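Major royal jelly protein 1 (PDB 5YYL) is the most abundant protein of royal jelly, binds a sterol, and probably serves as a nutrient in the food that worker bees give to larvae. Local coordinates at residues P87-V92 and V122-L127; Y65-D70 and F77-R82; Q105-W110 and L155-T160; R82-P87 and L142-Q147. All blocks are in the same frame, centred on the assembly; numbering follows the deposited sequence.

Interaction 1: residues P87-V92 and V122-L127; sequences PSSLNV and VSASKL
Ser89 reaches across to the backbone of Ala124 just where the chain enters strand 124-129. Ser89 CB lies 3.8 Å from Val122 O. One bond further, with OG anti to the backbone N (chi1 -171°), the hydroxyl oxygen of Ser89 passes 3.4 Å from Ser123 CA and accepts the N-H of Ala124, Ala124 N to Ser89 OG 2.8 Å. That bond is bent, with an N-H...O angle of 139°. The same OG is also hydrogen-bonded to Met80 O, on the neighbouring strand 75-81. Serine suits the place because it is short enough to be buried and yet carries a polar atom for these groups. Further along, Leu90 sends its CD1 branch to the CD2 branch of Leu127, 3.7 Å between the two methyls, and the two leucines cross obliquely. Val137 of strand 134-139 packs on both Leu90 and Ala124. Two propeller sheets thus meet through one buried hydroxyl-to-backbone bond beside a small apolar patch of Leu90, Ala124 and Leu127, and because that hydroxyl serves both the N-H of Ala124 and the carbonyl of Met80, neither polar group is buried without a partner.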
loop_
_atom_site.group_PDB
_atom_site.type_symbol
_atom_site.label_atom_id
_atom_site.label_comp_id
_atom_site.label_asym_id
_atom_site.label_seq_id
_atom_site.Cartn_x
_atom_site.Cartn_y
_atom_site.Cartn_z
ATOM N N PRO A 87 -33.668 28.492 -15.217
ATOM C CA PRO A 87 -33.034 28.053 -16.468
ATOM C C PRO A 87 -33.145 26.567 -16.739
ATOM O O PRO A 87 -33.497 26.178 -17.858
ATOM C CB PRO A 87 -31.563 28.449 -16.288
ATOM C CG PRO A 87 -31.383 28.724 -14.843
ATOM C CD PRO A 87 -32.708 29.187 -14.337
ATOM N N SER A 88 -32.835 25.746 -15.731
ATOM C CA SER A 88 -32.979 24.293 -15.847
ATOM C C SER A 88 -33.693 23.718 -14.658
ATOM O O SER A 88 -33.609 24.265 -13.549
ATOM C CB SER A 88 -31.627 23.613 -15.995
ATOM O OG SER A 88 -31.789 22.198 -16.089
ATOM N N SER A 89 -34.395 22.609 -14.907
ATOM C CA SER A 89 -35.163 21.931 -13.865
ATOM C C SER A 89 -34.392 20.754 -13.293
ATOM O O SER A 89 -34.263 20.656 -12.084
ATOM C CB SER A 89 -36.505 21.447 -14.393
ATOM O OG SER A 89 -37.283 21.001 -13.304
ATOM N N LEU A 90 -33.917 19.867 -14.161
ATOM C CA LEU A 90 -33.116 18.730 -13.753
ATOM C C LEU A 90 -31.630 19.109 -13.725
ATOM O O LEU A 90 -31.034 19.365 -14.775
ATOM C CB LEU A 90 -33.353 17.551 -14.699
ATOM C CG LEU A 90 -32.641 16.245 -14.360
ATOM C CD1 LEU A 90 -32.955 15.790 -12.942
ATOM C CD2 LEU A 90 -33.039 15.178 -15.361
ATOM N N ASN A 91 -31.036 19.140 -12.528
ATOM C CA ASN A 91 -29.626 19.555 -12.342
ATOM C C ASN A 91 -28.795 18.603 -11.484
ATOM O O ASN A 91 -29.337 17.734 -10.817
ATOM C CB ASN A 91 -29.564 20.935 -11.684
ATOM C CG ASN A 91 -30.591 21.880 -12.245
ATOM O OD1 ASN A 91 -30.627 22.096 -13.454
ATOM N ND2 ASN A 91 -31.448 22.422 -11.382
ATOM N N VAL A 92 -27.471 18.790 -11.538
ATOM C CA VAL A 92 -26.531 18.214 -10.571
ATOM C C VAL A 92 -25.726 19.338 -9.960
ATOM O O VAL A 92 -25.655 20.417 -10.524
ATOM C CB VAL A 92 -25.571 17.158 -11.163
ATOM C CG1 VAL A 92 -26.344 15.955 -11.649
ATOM C CG2 VAL A 92 -24.733 17.719 -12.285
ATOM N N VAL A 122 -39.982 19.985 -18.506
ATOM C CA VAL A 122 -40.534 21.259 -18.074
ATOM C C VAL A 122 -40.230 21.449 -16.609
ATOM O O VAL A 122 -39.622 22.435 -16.244
ATOM C CB VAL A 122 -42.068 21.340 -18.305
ATOM C CG1 VAL A 122 -42.639 22.680 -17.847
ATOM C CG2 VAL A 122 -42.394 21.065 -19.766
ATOM N N SER A 123 -40.698 20.531 -15.770
ATOM C CA SER A 123 -40.522 20.630 -14.311
ATOM C C SER A 123 -40.331 19.249 -13.666
ATOM O O SER A 123 -41.313 18.557 -13.364
ATOM C CB SER A 123 -41.710 21.347 -13.680
ATOM O OG SER A 123 -41.457 21.576 -12.309
ATOM N N ALA A 124 -39.061 18.860 -13.485
ATOM C CA ALA A 124 -38.687 17.630 -12.783
ATOM C C ALA A 124 -39.151 17.717 -11.328
ATOM O O ALA A 124 -38.483 18.284 -10.466
ATOM C CB ALA A 124 -37.182 17.404 -12.856
ATOM N N SER A 125 -40.335 17.182 -11.081
ATOM C CA SER A 125 -40.974 17.259 -9.785
ATOM C C SER A 125 -40.274 16.331 -8.786
ATOM O O SER A 125 -40.002 16.737 -7.660
ATOM C CB SER A 125 -42.449 16.880 -9.935
ATOM O OG SER A 125 -43.154 17.101 -8.736
ATOM N N LYS A 126 -39.961 15.106 -9.223
ATOM C CA LYS A 126 -39.398 14.067 -8.361
ATOM C C LYS A 126 -38.460 13.142 -9.131
ATOM O O LYS A 126 -38.594 12.993 -10.337
ATOM C CB LYS A 126 -40.532 13.248 -7.746
ATOM C CG LYS A 126 -40.627 13.294 -6.228
ATOM C CD LYS A 126 -41.087 14.649 -5.712
ATOM C CE LYS A 126 -40.784 14.799 -4.214
ATOM N NZ LYS A 126 -40.860 16.229 -3.795
ATOM N N LEU A 127 -37.536 12.513 -8.412
ATOM C CA LEU A 127 -36.545 11.603 -8.979
ATOM C C LEU A 127 -36.532 10.276 -8.233
ATOM O O LEU A 127 -37.008 10.166 -7.112
ATOM C CB LEU A 127 -35.151 12.210 -8.925
ATOM C CG LEU A 127 -34.949 13.589 -9.553
ATOM C CD1 LEU A 127 -33.534 14.096 -9.249
ATOM C CD2 LEU A 127 -35.206 13.581 -11.060
#

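Interaction 2: residues Y65-D70 and F77-R82; sequences YPSDID and FVTMLR
This is the antiparallel pairing of a beta hairpin, strands 65-72 and 75-81, at one edge of a four-stranded sheet and buried in the protein. The short strand axes approach to 4.3 Å, with 135° between their directions. At the Phe77 end, Asp70 and Phe77 form a hydrogen-bonded pair: Phe77 N reaches Asp70 O at 2.8 Å, and the return bond from Asp70 N to Phe77 O is 3.2 Å long. Further along, Thr79 N gives a straight bond to Asp68 O (2.9 Å, 171°), while Ser67 N binds Thr79 O at 2.7 Å. The hydroxyl of Thr79 suits its place because, set between its own backbone N and carbonyl carbon (chi1 74°), it can reach the opposite strand: OG1 comes 2.9 Å from Asp68 N in a weak, bent bond. In a beta-propeller such a sheet is one blade, and its two faces pack against neighbouring parts of the fold. Here Pro66, Ile69, Val78 and Met80 share one face, where branched Ile69 and Val78 fill the apolar layer and Leu381 of strand 373-383 covers Pro66 and Ile69. The other face is mixed: Asp68, Asp70 and Thr79 stand beside Phe77 and Leu81. Ser67 OG binds Ser125 O, Asp68 OD2 takes the N-H of Leu127, and Asp70 forms salt bridges with Lys358 and Lys360.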
loop_
_atom_site.group_PDB
_atom_site.type_symbol
_atom_site.label_atom_id
_atom_site.label_comp_id
_atom_site.label_asym_id
_atom_site.label_seq_id
_atom_site.Cartn_x
_atom_site.Cartn_y
_atom_site.Cartn_z
ATOM N N TYR A 65 -36.673 27.247 -6.518
ATOM C CA TYR A 65 -37.112 26.486 -5.356
ATOM C C TYR A 65 -36.894 25.005 -5.646
ATOM O O TYR A 65 -37.324 24.501 -6.705
ATOM C CB TYR A 65 -38.588 26.731 -5.054
ATOM C CG TYR A 65 -38.991 28.191 -5.034
ATOM C CD1 TYR A 65 -38.561 29.045 -4.011
ATOM C CD2 TYR A 65 -39.807 28.728 -6.048
ATOM C CE1 TYR A 65 -38.931 30.382 -3.992
ATOM C CE2 TYR A 65 -40.182 30.065 -6.035
ATOM C CZ TYR A 65 -39.738 30.887 -5.012
ATOM O OH TYR A 65 -40.109 32.218 -5.007
ATOM N N PRO A 66 -36.217 24.301 -4.724
ATOM C CA PRO A 66 -35.894 22.907 -5.002
ATOM C C PRO A 66 -37.050 21.981 -4.656
ATOM O O PRO A 66 -37.711 22.167 -3.650
ATOM C CB PRO A 66 -34.679 22.650 -4.107
ATOM C CG PRO A 66 -34.871 23.575 -2.945
ATOM C CD PRO A 66 -35.713 24.739 -3.407
ATOM N N SER A 67 -37.283 21.002 -5.506
ATOM C CA SER A 67 -38.358 20.043 -5.337
ATOM C C SER A 67 -37.833 18.713 -4.780
ATOM O O SER A 67 -38.391 18.186 -3.825
ATOM C CB SER A 67 -39.059 19.822 -6.677
ATOM O OG SER A 67 -40.116 18.894 -6.547
ATOM N N ASP A 68 -36.780 18.173 -5.392
ATOM C CA ASP A 68 -36.246 16.865 -5.019
ATOM C C ASP A 68 -34.718 16.838 -5.093
ATOM O O ASP A 68 -34.107 17.666 -5.752
ATOM C CB ASP A 68 -36.844 15.783 -5.945
ATOM C CG ASP A 68 -36.808 14.355 -5.342
ATOM O OD1 ASP A 68 -36.420 14.179 -4.179
ATOM O OD2 ASP A 68 -37.185 13.388 -6.034
ATOM N N ILE A 69 -34.117 15.894 -4.369
ATOM C CA ILE A 69 -32.690 15.592 -4.463
ATOM C C ILE A 69 -32.543 14.108 -4.674
ATOM O O ILE A 69 -33.454 13.336 -4.367
ATOM C CB ILE A 69 -31.897 15.998 -3.197
ATOM C CG1 ILE A 69 -32.421 15.298 -1.934
ATOM C CG2 ILE A 69 -31.965 17.506 -3.006
ATOM C CD1 ILE A 69 -31.606 15.549 -0.681
ATOM N N ASP A 70 -31.403 13.715 -5.212
ATOM C CA ASP A 70 -30.996 12.318 -5.194
ATOM C C ASP A 70 -29.473 12.253 -5.347
ATOM O O ASP A 70 -28.809 13.287 -5.351
ATOM C CB ASP A 70 -31.754 11.506 -6.252
ATOM C CG ASP A 70 -31.967 10.047 -5.835
ATOM O OD1 ASP A 70 -30.943 9.390 -5.461
ATOM O OD2 ASP A 70 -33.131 9.553 -5.909
ATOM N N PHE A 77 -28.150 15.069 -7.453
ATOM C CA PHE A 77 -29.194 15.708 -8.267
ATOM C C PHE A 77 -29.979 16.710 -7.444
ATOM O O PHE A 77 -30.169 16.514 -6.261
ATOM C CB PHE A 77 -30.102 14.672 -8.914
ATOM C CG PHE A 77 -29.384 13.816 -9.913
ATOM C CD1 PHE A 77 -29.164 14.269 -11.223
ATOM C CD2 PHE A 77 -28.873 12.578 -9.551
ATOM C CE1 PHE A 77 -28.475 13.489 -12.142
ATOM C CE2 PHE A 77 -28.197 11.780 -10.477
ATOM C CZ PHE A 77 -28.003 12.239 -11.776
ATOM N N VAL A 78 -30.375 17.813 -8.058
ATOM C CA VAL A 78 -31.226 18.815 -7.416
ATOM C C VAL A 78 -32.227 19.269 -8.456
ATOM O O VAL A 78 -31.819 19.762 -9.503
ATOM C CB VAL A 78 -30.420 20.032 -6.929
ATOM C CG1 VAL A 78 -31.345 21.075 -6.314
ATOM C CG2 VAL A 78 -29.353 19.599 -5.920
ATOM N N THR A 79 -33.521 19.072 -8.199
ATOM C CA THR A 79 -34.558 19.451 -9.163
ATOM C C THR A 79 -35.217 20.740 -8.734
ATOM O O THR A 79 -35.454 20.953 -7.551
ATOM C CB THR A 79 -35.644 18.393 -9.384
ATOM O OG1 THR A 79 -36.528 18.355 -8.259
ATOM C CG2 THR A 79 -35.051 17.052 -9.641
ATOM N N MET A 80 -35.504 21.591 -9.711
ATOM C CA MET A 80 -36.067 22.898 -9.434
ATOM C C MET A 80 -37.482 23.005 -10.018
ATOM O O MET A 80 -37.742 22.589 -11.176
ATOM C CB MET A 80 -35.163 23.991 -9.993
ATOM C CG MET A 80 -35.122 25.241 -9.124
ATOM S SD MET A 80 -34.177 25.144 -7.584
ATOM C CE MET A 80 -32.819 24.073 -8.063
ATOM N N LEU A 81 -38.389 23.533 -9.188
ATOM C CA LEU A 81 -39.750 23.849 -9.622
ATOM C C LEU A 81 -39.647 24.926 -10.685
ATOM O O LEU A 81 -39.050 25.983 -10.441
ATOM C CB LEU A 81 -40.608 24.383 -8.469
ATOM C CG LEU A 81 -41.019 23.410 -7.366
ATOM C CD1 LEU A 81 -41.784 24.135 -6.279
ATOM C CD2 LEU A 81 -41.817 22.265 -7.953
ATOM N N ARG A 82 -40.227 24.654 -11.850
ATOM C CA ARG A 82 -40.100 25.547 -13.007
ATOM C C ARG A 82 -41.043 26.728 -12.909
ATOM O O ARG A 82 -42.127 26.720 -13.463
ATOM C CB ARG A 82 -40.336 24.791 -14.314
ATOM C CG ARG A 82 -40.100 25.624 -15.556
ATOM C CD ARG A 82 -38.611 25.818 -15.866
ATOM N NE ARG A 82 -38.120 24.633 -16.559
ATOM C CZ ARG A 82 -37.021 24.558 -17.300
ATOM N NH1 ARG A 82 -36.217 25.614 -17.461
ATOM N NH2 ARG A 82 -36.716 23.389 -17.879
#

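Interaction 3: residues Q105-W110 and L155-T160; sequences QPYPDW and LTFDLT
The backbones stay well apart here: the nearest CA atoms, those of Pro108 and Phe157, are 8.9 Å from each other, and no hydrogen bond joins the two segments. Residues 105-110 leave strand 102-106 for a turn in which the peptide bond before Pro108 is cis, whereas 155-158 is the end of a strand that runs into a loop. Side chains bridge the gap. Tyr107, its CG anti to the backbone N (chi1 -176°), extends its ring across so that an edge is directed at the face of Phe157, a T-shaped pair with centroids 6.0 Å apart and planes at 75°. The edge atom is Tyr107 CE2, 4.4 Å from Phe157 CG. Each sheet is an antiparallel four-stranded blade of the beta-propeller, and this is a side-chain contact between adjacent blades. Phe157 also receives Pro108, whose CG lies 3.7 Å from Phe157 CE1; proline and ring cross at about a right angle, and the rigid pyrrolidine offers a compact apolar surface. At the far end of the tyrosine, Tyr107 OH lies 3.7 Å from Leu159 CD2. Both aromatic residues have further ring neighbours: Phe77 meets Tyr107 edge-to-face, and Phe112 does the same with Phe157. Leu90 touches both Tyr107 and Phe157.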
loop_
_atom_site.group_PDB
_atom_site.type_symbol
_atom_site.label_atom_id
_atom_site.label_comp_id
_atom_site.label_asym_id
_atom_site.label_seq_id
_atom_site.Cartn_x
_atom_site.Cartn_y
_atom_site.Cartn_z
ATOM N N GLN A 105 -25.787 22.654 -12.436
ATOM C CA GLN A 105 -25.368 22.396 -13.794
ATOM C C GLN A 105 -26.422 21.444 -14.350
ATOM O O GLN A 105 -26.639 20.377 -13.779
ATOM C CB GLN A 105 -23.983 21.750 -13.769
ATOM C CG GLN A 105 -23.536 21.061 -15.052
ATOM C CD GLN A 105 -22.632 19.877 -14.768
ATOM O OE1 GLN A 105 -21.716 19.973 -13.952
ATOM N NE2 GLN A 105 -22.894 18.749 -15.430
ATOM N N PRO A 106 -27.094 21.823 -15.447
ATOM C CA PRO A 106 -28.177 20.993 -16.006
ATOM C C PRO A 106 -27.772 19.585 -16.396
ATOM O O PRO A 106 -26.694 19.395 -16.946
ATOM C CB PRO A 106 -28.576 21.764 -17.267
ATOM C CG PRO A 106 -28.287 23.176 -16.913
ATOM C CD PRO A 106 -27.018 23.137 -16.113
ATOM N N TYR A 107 -28.637 18.615 -16.131
ATOM C CA TYR A 107 -28.388 17.212 -16.498
ATOM C C TYR A 107 -29.422 16.796 -17.564
ATOM O O TYR A 107 -30.591 17.135 -17.426
ATOM C CB TYR A 107 -28.494 16.307 -15.254
ATOM C CG TYR A 107 -28.163 14.849 -15.486
ATOM C CD1 TYR A 107 -26.867 14.394 -15.367
ATOM C CD2 TYR A 107 -29.159 13.914 -15.795
ATOM C CE1 TYR A 107 -26.542 13.051 -15.548
ATOM C CE2 TYR A 107 -28.854 12.570 -16.005
ATOM C CZ TYR A 107 -27.541 12.150 -15.871
ATOM O OH TYR A 107 -27.204 10.834 -16.066
ATOM N N PRO A 108 -29.026 16.076 -18.620
ATOM C CA PRO A 108 -27.633 15.715 -18.942
ATOM C C PRO A 108 -26.797 16.906 -19.427
ATOM O O PRO A 108 -25.683 17.113 -18.953
ATOM C CB PRO A 108 -27.801 14.700 -20.067
ATOM C CG PRO A 108 -29.100 14.028 -19.767
ATOM C CD PRO A 108 -29.974 15.032 -19.061
ATOM N N ASP A 109 -27.358 17.672 -20.358
ATOM C CA ASP A 109 -26.760 18.904 -20.895
ATOM C C ASP A 109 -27.892 19.938 -20.933
ATOM O O ASP A 109 -29.019 19.629 -20.520
ATOM C CB ASP A 109 -26.176 18.646 -22.306
ATOM C CG ASP A 109 -27.064 17.714 -23.173
ATOM O OD1 ASP A 109 -28.250 18.041 -23.401
ATOM O OD2 ASP A 109 -26.567 16.642 -23.598
ATOM N N TRP A 110 -27.613 21.145 -21.427
ATOM C CA TRP A 110 -28.667 22.178 -21.592
ATOM C C TRP A 110 -29.837 21.827 -22.548
ATOM O O TRP A 110 -30.896 22.456 -22.468
ATOM C CB TRP A 110 -28.046 23.506 -22.018
ATOM C CG TRP A 110 -27.261 24.162 -20.946
ATOM C CD1 TRP A 110 -25.933 23.982 -20.667
ATOM C CD2 TRP A 110 -27.751 25.113 -19.990
ATOM N NE1 TRP A 110 -25.567 24.766 -19.592
ATOM C CE2 TRP A 110 -26.662 25.472 -19.161
ATOM C CE3 TRP A 110 -29.011 25.694 -19.747
ATOM C CZ2 TRP A 110 -26.793 26.395 -18.112
ATOM C CZ3 TRP A 110 -29.140 26.608 -18.705
ATOM C CH2 TRP A 110 -28.036 26.948 -17.901
ATOM N N LEU A 155 -39.506 10.213 -17.693
ATOM C CA LEU A 155 -38.242 9.926 -18.378
ATOM C C LEU A 155 -37.393 8.919 -17.605
ATOM O O LEU A 155 -37.558 8.753 -16.413
ATOM C CB LEU A 155 -37.436 11.194 -18.589
ATOM C CG LEU A 155 -38.192 12.306 -19.312
ATOM C CD1 LEU A 155 -38.777 13.323 -18.331
ATOM C CD2 LEU A 155 -37.247 12.993 -20.291
ATOM N N THR A 156 -36.473 8.275 -18.319
ATOM C CA THR A 156 -35.632 7.208 -17.800
ATOM C C THR A 156 -34.259 7.273 -18.456
ATOM O O THR A 156 -34.088 6.779 -19.559
ATOM C CB THR A 156 -36.280 5.846 -18.082
ATOM O OG1 THR A 156 -37.471 5.723 -17.299
ATOM C CG2 THR A 156 -35.348 4.681 -17.723
ATOM N N PHE A 157 -33.291 7.884 -17.777
ATOM C CA PHE A 157 -31.912 7.996 -18.266
ATOM C C PHE A 157 -31.038 6.845 -17.777
ATOM O O PHE A 157 -31.249 6.338 -16.688
ATOM C CB PHE A 157 -31.290 9.299 -17.797
ATOM C CG PHE A 157 -32.037 10.515 -18.240
ATOM C CD1 PHE A 157 -31.720 11.135 -19.441
ATOM C CD2 PHE A 157 -33.047 11.054 -17.460
ATOM C CE1 PHE A 157 -32.399 12.265 -19.853
ATOM C CE2 PHE A 157 -33.736 12.184 -17.865
ATOM C CZ PHE A 157 -33.403 12.795 -19.061
ATOM N N ASP A 158 -30.058 6.442 -18.584
ATOM C CA ASP A 158 -29.023 5.507 -18.141
ATOM C C ASP A 158 -27.908 6.334 -17.511
ATOM O O ASP A 158 -27.238 7.111 -18.204
ATOM C CB ASP A 158 -28.498 4.665 -19.312
ATOM C CG ASP A 158 -27.564 3.529 -18.866
ATOM O OD1 ASP A 158 -27.531 3.186 -17.664
ATOM O OD2 ASP A 158 -26.864 2.959 -19.734
ATOM N N LEU A 159 -27.733 6.169 -16.201
ATOM C CA LEU A 159 -26.741 6.934 -15.439
ATOM C C LEU A 159 -25.310 6.657 -15.849
ATOM O O LEU A 159 -24.456 7.536 -15.712
ATOM C CB LEU A 159 -26.906 6.719 -13.922
ATOM C CG LEU A 159 -28.170 7.375 -13.343
ATOM C CD1 LEU A 159 -28.605 6.682 -12.084
ATOM C CD2 LEU A 159 -27.958 8.850 -13.063
ATOM N N THR A 160 -25.056 5.450 -16.362
ATOM C CA THR A 160 -23.714 5.085 -16.847
ATOM C C THR A 160 -23.309 5.940 -18.059
ATOM O O THR A 160 -22.153 6.341 -18.165
ATOM C CB THR A 160 -23.609 3.584 -17.228
ATOM O OG1 THR A 160 -24.460 3.298 -18.336
ATOM C CG2 THR A 160 -23.998 2.669 -16.068
#

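Interaction 4: residues R82-P87 and L142-Q147; sequences RYNGVP and LVNNTQ. With NAG (2-acetamido-2-deoxy-beta-D-glucopyranose), chain E.
An N-glycosylation site lies at this contact: Asn144, in the loop between strands 134-139 and 153-158, carries an N-acetylglucosamine and packs against the loop that follows strand 75-81. The backbone join is a single hydrogen bond, Asn144 N to Arg82 O, 3.0 Å, with an N-H...O angle of 153°. Asn144 and Asn145 both have positive phi, a left-handed conformation that asparagine tolerates well. Asn144 CA stands over the ring centre of Tyr83, 3.6 Å from the centroid and only 4° off the ring normal, a CH-pi contact. Tyrosine suits this place because its flat face can lie on the CA-H of Asn144, while Tyr83 OH extends to within 3.6 Å of Asn145 CB; its ring also meets Tyr65 edge-to-face. ND2 of Asn144 is bonded to C1 of the sugar, whose acetamide methyl C8 comes 3.8 Å from Val143 CG1. Arg82, bent at its second and third torsions, turns back into its own loop, where Arg82 NH1 gives Val86 O a bond of 2.7 Å. Its NE and NH2 are held by carbonyls of Val122, Ala113 and Ile121, so the buried guanidinium is spread among main-chain oxygens. The glycosylated loop closes with a classic beta bulge, in which Thr146 and Gln147 both face Val143, and the arrangement is that of an Asn-X-Thr sequon on a connecting loop of a beta-propeller.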
loop_
_atom_site.group_PDB
_atom_site.type_symbol
_atom_site.label_atom_id
_atom_site.label_comp_id
_atom_site.label_asym_id
_atom_site.label_seq_id
_atom_site.Cartn_x
_atom_site.Cartn_y
_atom_site.Cartn_z
ATOM N N ARG A 82 -40.227 24.654 -11.850
ATOM C CA ARG A 82 -40.100 25.547 -13.007
ATOM C C ARG A 82 -41.043 26.728 -12.909
ATOM O O ARG A 82 -42.127 26.720 -13.463
ATOM C CB ARG A 82 -40.336 24.791 -14.314
ATOM C CG ARG A 82 -40.100 25.624 -15.556
ATOM C CD ARG A 82 -38.611 25.818 -15.866
ATOM N NE ARG A 82 -38.120 24.633 -16.559
ATOM C CZ ARG A 82 -37.021 24.558 -17.300
ATOM N NH1 ARG A 82 -36.217 25.614 -17.461
ATOM N NH2 ARG A 82 -36.716 23.389 -17.879
ATOM N N TYR A 83 -40.606 27.738 -12.181
ATOM C CA TYR A 83 -41.235 29.042 -12.223
ATOM C C TYR A 83 -40.621 29.871 -13.366
ATOM O O TYR A 83 -39.795 29.371 -14.135
ATOM C CB TYR A 83 -41.141 29.746 -10.865
ATOM C CG TYR A 83 -42.154 29.255 -9.856
ATOM C CD1 TYR A 83 -43.118 30.114 -9.343
ATOM C CD2 TYR A 83 -42.157 27.928 -9.413
ATOM C CE1 TYR A 83 -44.051 29.677 -8.418
ATOM C CE2 TYR A 83 -43.094 27.482 -8.489
ATOM C CZ TYR A 83 -44.038 28.365 -7.991
ATOM O OH TYR A 83 -44.981 27.957 -7.077
ATOM N N ASN A 84 -41.089 31.110 -13.511
ATOM C CA ASN A 84 -40.456 32.107 -14.380
ATOM C C ASN A 84 -39.102 32.481 -13.761
ATOM O O ASN A 84 -39.032 32.895 -12.592
ATOM C CB ASN A 84 -41.350 33.349 -14.575
ATOM C CG ASN A 84 -41.886 33.919 -13.256
ATOM O OD1 ASN A 84 -42.734 33.298 -12.594
ATOM N ND2 ASN A 84 -41.393 35.105 -12.867
ATOM N N GLY A 85 -38.037 32.288 -14.544
ATOM C CA GLY A 85 -36.670 32.575 -14.103
ATOM C C GLY A 85 -35.898 31.377 -13.552
ATOM O O GLY A 85 -35.067 31.516 -12.638
ATOM N N VAL A 86 -36.165 30.205 -14.127
ATOM C CA VAL A 86 -35.551 28.958 -13.715
ATOM C C VAL A 86 -34.979 28.298 -14.965
ATOM O O VAL A 86 -35.714 27.635 -15.694
ATOM C CB VAL A 86 -36.560 28.042 -12.999
ATOM C CG1 VAL A 86 -35.929 26.681 -12.709
ATOM C CG2 VAL A 86 -37.025 28.700 -11.707
ATOM N N PRO A 87 -33.668 28.492 -15.217
ATOM C CA PRO A 87 -33.034 28.053 -16.468
ATOM C C PRO A 87 -33.145 26.567 -16.739
ATOM O O PRO A 87 -33.497 26.178 -17.858
ATOM C CB PRO A 87 -31.563 28.449 -16.288
ATOM C CG PRO A 87 -31.383 28.724 -14.843
ATOM C CD PRO A 87 -32.708 29.187 -14.337
ATOM N N LEU A 142 -45.913 21.322 -15.307
ATOM C CA LEU A 142 -46.465 22.532 -14.736
ATOM C C LEU A 142 -45.470 23.681 -14.829
ATOM O O LEU A 142 -44.254 23.468 -14.814
ATOM C CB LEU A 142 -46.895 22.321 -13.278
ATOM C CG LEU A 142 -48.269 21.680 -13.069
ATOM C CD1 LEU A 142 -48.585 20.565 -14.063
ATOM C CD2 LEU A 142 -48.343 21.163 -11.645
ATOM N N VAL A 143 -46.013 24.894 -14.945
ATOM C CA VAL A 143 -45.253 26.126 -14.813
ATOM C C VAL A 143 -45.855 26.888 -13.640
ATOM O O VAL A 143 -47.072 26.874 -13.458
ATOM C CB VAL A 143 -45.298 26.955 -16.108
ATOM C CG1 VAL A 143 -44.498 28.236 -15.944
ATOM C CG2 VAL A 143 -44.779 26.138 -17.284
ATOM N N ASN A 144 -45.001 27.519 -12.829
ATOM C CA ASN A 144 -45.424 28.142 -11.560
ATOM C C ASN A 144 -46.172 27.166 -10.633
ATOM O O ASN A 144 -46.980 27.582 -9.805
ATOM C CB ASN A 144 -46.300 29.387 -11.802
ATOM C CG ASN A 144 -45.679 30.391 -12.767
ATOM O OD1 ASN A 144 -44.697 30.101 -13.441
ATOM N ND2 ASN A 144 -46.287 31.563 -12.851
ATOM N N ASN A 145 -45.878 25.870 -10.781
ATOM C CA ASN A 145 -46.544 24.771 -10.055
ATOM C C ASN A 145 -48.079 24.672 -10.251
ATOM O O ASN A 145 -48.766 24.063 -9.417
ATOM C CB ASN A 145 -46.176 24.845 -8.548
ATOM C CG ASN A 145 -46.009 23.472 -7.895
ATOM O OD1 ASN A 145 -45.429 22.537 -8.464
ATOM N ND2 ASN A 145 -46.504 23.359 -6.673
ATOM N N THR A 146 -48.610 25.252 -11.339
ATOM C CA THR A 146 -50.073 25.305 -11.589
ATOM C C THR A 146 -50.448 25.182 -13.080
ATOM O O THR A 146 -51.122 24.227 -13.465
ATOM C CB THR A 146 -50.725 26.582 -11.010
ATOM O OG1 THR A 146 -50.030 27.739 -11.484
ATOM C CG2 THR A 146 -50.693 26.580 -9.488
ATOM N N GLN A 147 -50.023 26.137 -13.911
ATOM C CA GLN A 147 -50.434 26.187 -15.333
ATOM C C GLN A 147 -49.764 25.080 -16.178
ATOM O O GLN A 147 -48.566 25.132 -16.400
ATOM C CB GLN A 147 -50.120 27.567 -15.933
HETATM C C1 NAG E . -45.904 32.672 -13.694
HETATM C C2 NAG E . -46.778 32.852 -14.947
HETATM C C3 NAG E . -46.394 34.147 -15.678
HETATM C C4 NAG E . -46.410 35.385 -14.779
HETATM C C5 NAG E . -45.596 35.063 -13.511
HETATM C C6 NAG E . -45.630 36.117 -12.407
HETATM C C7 NAG E . -47.726 31.215 -16.554
HETATM C C8 NAG E . -47.429 30.110 -17.529
HETATM N N2 NAG E . -46.673 31.754 -15.911
HETATM O O3 NAG E . -47.272 34.377 -16.784
HETATM O O4 NAG E . -45.853 36.457 -15.573
HETATM O O5 NAG E . -46.071 33.854 -12.908
HETATM O O6 NAG E . -46.979 36.440 -12.066
HETATM O O7 NAG E . -48.878 31.570 -16.376
#

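Overall arrangement
Interactions 1 and 2 are buried and lie about 6 Å apart between centres; interaction 3 is buried too but further from the centre of the chain, and interaction 4 is partly buried beside a glycan. Three of them share one sheet: interaction 2 pairs its first two strands, interaction 1 sets strand 90-94 against strand 124-129, and interaction 3 uses the turn after strand 102-106. Interaction 4 ties the loop between strands 75-81 and 90-94 to the loop between strands 134-139 and 153-158 of the next sheet. The chemistry changes accordingly: regular backbone bonds in interaction 2, a buried hydroxyl and leucines between sheets in interaction 1, aromatic rings with a proline and a leucine, and no hydrogen bond, in interaction 3, and mixed backbone and CH-pi contacts in interaction 4.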